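Local coordinates for polysaccharide deacetylase (Streptococcus pyogenes, PDB 6DQ3), which removes N-acetyl groups from the cell wall linkage unit of streptococcal rhamnopolysaccharides, as a zinc-dependent member of carbohydrate esterase family 4, at residues Lys8-Met13 / Glu198-Ala203; Leu52-Val57 / Lys97-Val102. One frame throughout, in Å; residues are numbered along the deposited sequence.

Contact 1. Residues Lys8-Met13 / Glu198-Ala203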
loop_
_atom_site.group_PDB
_atom_site.type_symbol
_atom_site.label_atom_id
_atom_site.label_comp_id
_atom_site.label_asym_id
_atom_site.label_seq_id
_atom_site.Cartn_x
_atom_site.Cartn_y
_atom_site.Cartn_z
ATOM N N LYS A 8 -14.776 2.024 -9.770
ATOM C CA LYS A 8 -14.322 1.277 -8.610
ATOM C C LYS A 8 -12.936 0.709 -8.892
ATOM O O LYS A 8 -12.594 0.397 -10.038
ATOM C CB LYS A 8 -15.308 0.160 -8.262
ATOM C CG LYS A 8 -16.620 0.670 -7.666
ATOM C CD LYS A 8 -17.661 -0.437 -7.594
ATOM C CE LYS A 8 -18.953 0.060 -6.956
ATOM N NZ LYS A 8 -20.005 -0.988 -6.995
ATOM N N ILE A 9 -12.133 0.608 -7.841
ATOM C CA ILE A 9 -10.750 0.157 -7.955
ATOM C C ILE A 9 -10.444 -0.789 -6.801
ATOM O O ILE A 9 -10.536 -0.382 -5.632
ATOM C CB ILE A 9 -9.772 1.343 -7.948
ATOM C CG1 ILE A 9 -9.985 2.240 -9.168
ATOM C CG2 ILE A 9 -8.330 0.849 -7.899
ATOM C CD1 ILE A 9 -9.121 3.490 -9.162
ATOM N N PRO A 10 -10.083 -2.046 -7.068
ATOM C CA PRO A 10 -9.610 -2.914 -5.981
ATOM C C PRO A 10 -8.218 -2.497 -5.530
ATOM O O PRO A 10 -7.292 -2.388 -6.337
ATOM C CB PRO A 10 -9.610 -4.315 -6.608
ATOM C CG PRO A 10 -9.442 -4.066 -8.080
ATOM C CD PRO A 10 -10.134 -2.745 -8.368
ATOM N N ILE A 11 -8.085 -2.243 -4.236
ATOM C CA ILE A 11 -6.820 -1.853 -3.627
ATOM C C ILE A 11 -6.426 -2.992 -2.696
ATOM O O ILE A 11 -6.963 -3.115 -1.592
ATOM C CB ILE A 11 -6.927 -0.530 -2.865
ATOM C CG1 ILE A 11 -7.417 0.599 -3.772
ATOM C CG2 ILE A 11 -5.577 -0.167 -2.251
ATOM C CD1 ILE A 11 -7.752 1.858 -3.000
ATOM N N LEU A 12 -5.497 -3.834 -3.139
ATOM C CA LEU A 12 -5.107 -4.996 -2.359
ATOM C C LEU A 12 -4.137 -4.588 -1.262
ATOM O O LEU A 12 -3.210 -3.805 -1.488
ATOM C CB LEU A 12 -4.473 -6.056 -3.259
ATOM C CG LEU A 12 -5.327 -6.514 -4.445
ATOM C CD1 LEU A 12 -4.638 -7.679 -5.162
ATOM C CD2 LEU A 12 -6.732 -6.889 -4.019
ATOM N N MET A 13 -4.365 -5.120 -0.066
ATOM C CA MET A 13 -3.524 -4.839 1.089
ATOM C C MET A 13 -2.760 -6.103 1.458
ATOM O O MET A 13 -3.334 -7.043 2.019
ATOM C CB MET A 13 -4.347 -4.344 2.276
ATOM C CG MET A 13 -3.513 -4.160 3.542
ATOM S SD MET A 13 -4.431 -3.486 4.936
ATOM C CE MET A 13 -5.755 -4.677 5.089
ATOM N N GLU A 198 -12.753 -3.183 4.855
ATOM C CA GLU A 198 -12.758 -4.180 3.786
ATOM C C GLU A 198 -13.720 -3.814 2.658
ATOM O O GLU A 198 -14.881 -3.462 2.899
ATOM C CB GLU A 198 -13.123 -5.551 4.361
ATOM C CG GLU A 198 -13.162 -6.701 3.360
ATOM C CD GLU A 198 -11.794 -7.065 2.802
ATOM O OE1 GLU A 198 -10.770 -6.776 3.457
ATOM O OE2 GLU A 198 -11.747 -7.642 1.697
ATOM N N GLY A 199 -13.233 -3.914 1.433
ATOM C CA GLY A 199 -14.067 -3.761 0.255
ATOM C C GLY A 199 -13.291 -3.158 -0.897
ATOM O O GLY A 199 -12.160 -2.694 -0.754
ATOM N N ILE A 200 -13.924 -3.192 -2.074
ATOM C CA ILE A 200 -13.405 -2.464 -3.226
ATOM C C ILE A 200 -13.556 -0.966 -2.974
ATOM O O ILE A 200 -14.460 -0.522 -2.253
ATOM C CB ILE A 200 -14.136 -2.898 -4.510
ATOM C CG1 ILE A 200 -13.990 -4.413 -4.690
ATOM C CG2 ILE A 200 -13.603 -2.146 -5.710
ATOM C CD1 ILE A 200 -14.789 -4.998 -5.840
ATOM N N ALA A 201 -12.664 -0.177 -3.568
ATOM C CA ALA A 201 -12.605 1.251 -3.287
ATOM C C ALA A 201 -13.337 2.071 -4.347
ATOM O O ALA A 201 -13.489 1.656 -5.498
ATOM C CB ALA A 201 -11.155 1.737 -3.186
ATOM N N SER A 202 -13.807 3.244 -3.931
ATOM C CA SER A 202 -14.413 4.200 -4.846
ATOM C C SER A 202 -14.317 5.576 -4.200
ATOM O O SER A 202 -14.035 5.701 -3.008
ATOM C CB SER A 202 -15.869 3.844 -5.160
ATOM O OG SER A 202 -16.663 3.904 -3.989
ATOM N N ALA A 203 -14.564 6.614 -5.002
ATOM C CA ALA A 203 -14.493 7.976 -4.477
ATOM C C ALA A 203 -15.409 8.142 -3.267
ATOM O O ALA A 203 -15.079 8.856 -2.310
ATOM C CB ALA A 203 -14.862 8.978 -5.574
HETATM O O HOH W 1 -10.182 -1.727 -2.322
#

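Contact 2. Residues Leu52-Val57 / Lys97-Val102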
loop_
_atom_site.group_PDB
_atom_site.type_symbol
_atom_site.label_atom_id
_atom_site.label_comp_id
_atom_site.label_asym_id
_atom_site.label_seq_id
_atom_site.Cartn_x
_atom_site.Cartn_y
_atom_site.Cartn_z
ATOM N N LEU A 52 -1.687 -0.177 -11.103
ATOM C CA LEU A 52 -1.697 1.270 -10.978
ATOM C C LEU A 52 -0.641 1.783 -10.007
ATOM O O LEU A 52 -0.285 1.119 -9.031
ATOM C CB LEU A 52 -3.071 1.743 -10.502
ATOM C CG LEU A 52 -4.285 1.273 -11.300
ATOM C CD1 LEU A 52 -5.540 1.408 -10.446
ATOM C CD2 LEU A 52 -4.400 2.067 -12.586
ATOM N N SER A 53 -0.148 3.001 -10.289
ATOM C CA SER A 53 0.607 3.807 -9.343
ATOM C C SER A 53 -0.341 4.680 -8.528
ATOM O O SER A 53 -1.499 4.884 -8.915
ATOM C CB SER A 53 1.597 4.697 -10.084
ATOM O OG SER A 53 0.906 5.754 -10.733
ATOM N N PRO A 54 0.121 5.233 -7.398
ATOM C CA PRO A 54 -0.744 6.160 -6.640
ATOM C C PRO A 54 -1.274 7.313 -7.485
ATOM O O PRO A 54 -2.460 7.655 -7.395
ATOM C CB PRO A 54 0.175 6.655 -5.510
ATOM C CG PRO A 54 1.205 5.560 -5.342
ATOM C CD PRO A 54 1.422 5.006 -6.734
ATOM N N GLU A 55 -0.415 7.920 -8.305
ATOM C CA GLU A 55 -0.837 9.026 -9.156
ATOM C C GLU A 55 -1.983 8.616 -10.077
ATOM O O GLU A 55 -2.900 9.408 -10.332
ATOM C CB GLU A 55 0.359 9.525 -9.968
ATOM C CG GLU A 55 1.411 10.316 -9.179
ATOM C CD GLU A 55 2.374 9.458 -8.360
ATOM O OE1 GLU A 55 2.443 8.227 -8.563
ATOM O OE2 GLU A 55 3.079 10.032 -7.504
ATOM N N GLU A 56 -1.949 7.384 -10.587
ATOM C CA GLU A 56 -2.993 6.928 -11.496
ATOM C C GLU A 56 -4.298 6.675 -10.753
ATOM O O GLU A 56 -5.382 6.962 -11.277
ATOM C CB GLU A 56 -2.519 5.672 -12.224
ATOM C CG GLU A 56 -1.428 5.953 -13.251
ATOM C CD GLU A 56 -0.849 4.685 -13.859
ATOM O OE1 GLU A 56 -0.651 3.702 -13.115
ATOM O OE2 GLU A 56 -0.589 4.678 -15.078
ATOM N N VAL A 57 -4.216 6.153 -9.530
ATOM C CA VAL A 57 -5.421 5.975 -8.723
ATOM C C VAL A 57 -6.103 7.318 -8.495
ATOM O O VAL A 57 -7.326 7.450 -8.646
ATOM C CB VAL A 57 -5.076 5.286 -7.391
ATOM C CG1 VAL A 57 -6.282 5.284 -6.474
ATOM C CG2 VAL A 57 -4.570 3.870 -7.643
ATOM N N LYS A 97 3.446 -3.131 -11.061
ATOM C CA LYS A 97 3.775 -2.004 -10.203
ATOM C C LYS A 97 3.116 -2.207 -8.843
ATOM O O LYS A 97 2.062 -2.841 -8.737
ATOM C CB LYS A 97 3.317 -0.685 -10.832
ATOM C CG LYS A 97 3.728 -0.519 -12.298
ATOM C CD LYS A 97 3.681 0.944 -12.764
ATOM C CE LYS A 97 2.276 1.535 -12.676
ATOM N NZ LYS A 97 1.480 1.422 -13.932
ATOM N N ALA A 98 3.760 -1.694 -7.796
ATOM C CA ALA A 98 3.193 -1.786 -6.456
ATOM C C ALA A 98 3.699 -0.642 -5.591
ATOM O O ALA A 98 4.715 -0.010 -5.887
ATOM C CB ALA A 98 3.526 -3.132 -5.797
ATOM N N THR A 99 2.968 -0.386 -4.505
ATOM C CA THR A 99 3.264 0.696 -3.580
ATOM C C THR A 99 3.554 0.121 -2.206
ATOM O O THR A 99 2.834 -0.762 -1.730
ATOM C CB THR A 99 2.082 1.680 -3.458
ATOM O OG1 THR A 99 1.858 2.327 -4.711
ATOM C CG2 THR A 99 2.361 2.732 -2.384
ATOM N N ASN A 100 4.599 0.623 -1.559
ATOM C CA ASN A 100 4.854 0.295 -0.165
ATOM C C ASN A 100 4.713 1.544 0.699
ATOM O O ASN A 100 5.309 2.585 0.403
ATOM C CB ASN A 100 6.240 -0.311 0.039
ATOM C CG ASN A 100 6.382 -0.950 1.401
ATOM O OD1 ASN A 100 6.367 -0.262 2.423
ATOM N ND2 ASN A 100 6.495 -2.271 1.429
ATOM N N ASN A 101 3.941 1.425 1.770
ATOM C CA ASN A 101 3.708 2.524 2.698
ATOM C C ASN A 101 4.727 2.448 3.826
ATOM O O ASN A 101 4.726 1.494 4.613
ATOM C CB ASN A 101 2.268 2.441 3.184
ATOM C CG ASN A 101 1.287 2.509 2.026
ATOM O OD1 ASN A 101 1.385 3.401 1.186
ATOM N ND2 ASN A 101 0.370 1.551 1.950
ATOM N N VAL A 102 5.578 3.470 3.910
ATOM C CA VAL A 102 6.854 3.383 4.607
ATOM C C VAL A 102 6.763 4.015 5.991
ATOM O O VAL A 102 6.265 5.140 6.149
ATOM C CB VAL A 102 7.977 4.051 3.793
ATOM C CG1 VAL A 102 9.298 3.990 4.571
ATOM C CG2 VAL A 102 8.112 3.417 2.415
HETATM O O HOH W 2 -0.246 -1.524 -8.263
#

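Contact 1. Residues Lys8-Met13 / Glu198-Ala203
Ile9 and Ala201 face each other as an antiparallel hydrogen-bonded pair. Ile9 N gives to Ala201 O at 2.9 Å, nearly straight at 163°, and Ala201 N returns a bond to Ile9 O at 3.0 Å; this second donor stands above the carbonyl plane. Ile200 points CG2 into the same peptide: with CG2 anti to the backbone N (CG1 chi1 -57°), that methyl lies 3.5 Å from Ile9 O and also reaches Lys8 CB and the Pro10 ring. Lys8 lays CB and CG alongside Ala201 O and Ser202 CB, then runs on extended, carrying its ammonium away from the contact. On the face that carries Ala201 CB, the methyl CD1 of Ile11 abuts it at 3.4 Å, tighter than usual for two carbons. Where direct pairing stops, a water takes over, accepting from Ile11 N at 2.9 Å and donating to Gly199 O at 2.7 Å. Strand 210-214 flanks 8-14 too, with backbone bonds between Ile11 and Ile213. The chemistry implies a short antiparallel bridge, 201-202 on 8-14, added to a sheet whose other strand pairs are parallel: backbone bonds and one water hold it, and methyl packing seals the Ala201 side.

Contact 2. Residues Leu52-Val57 / Lys97-Val102
A capping box at the start of helix 54-63 meets the lysine that leads into strand 98-102, and the helix's first turn is thereby tied to the sheet. Ser53 is the N-cap: its OG accepts from Glu56 N at 3.3 Å, and in return Ser53 N donates to Glu56 OE1 at 3.0 Å, nearly straight at 168°. OG can face the helix because it sits between the backbone N and the carbonyl carbon of its own residue.

Lys97 joins this box from outside. Its chain bends at chi3 and chi4 (-62° and -93°), which brings CE to 3.7 Å from Ser53 N and turns the ammonium onto the carboxylate, the two side chains crossing at about a right angle. NZ forms a salt bridge with Glu56 OE1 at 3.2 Å, on the syn side, whereas Ser53 N comes to the same oxygen from the anti side; both donors lie near the carboxylate plane. The carboxylate is thus held through OE1 by Ser53 N and Lys97 NZ and through OE2 by Tyr50 OH, which would limit its rotation. Separately, Phe51 O gives Lys97 NZ a second partner.

Further along, Pro54 sets CG and CD against Thr99 OG1, each at 3.4 Å, while that hydroxyl is hydrogen-bonded to Trp73 NE1. A water links the two backbones, donating to Leu52 O at 2.8 Å and to Lys97 O. Leu52 sends its CB away from 97-102, and its side chain touches Val71 of strand 71-77.

A capped helix start packed against strand 98-102 in this way fits the parallel strands and surrounding helices of the distorted beta/alpha barrel found in carbohydrate esterase family 4 (NodB homology) domains.

In the fold
Contact 1 and contact 2 have centres 13 Å apart and reach the same mixed sheet, where strand 71-77 runs parallel to both 8-14 and 98-102. They also touch directly: Ile9 CG2 packs on Leu52 CD1 at 3.8 Å. Along the chain, contact 2 lies within the long segment that contact 1 closes. Neither one forms a metal site: the side chains of Ile11 and Thr99 lie about 14 Å and 13 Å from a bound zinc ion. Contact 2's strand comes closer to the metal chemistry through Asn101, which bonds to Asp77 and touches the zinc ligand His133; Asp78 and His137 complete that ligand set.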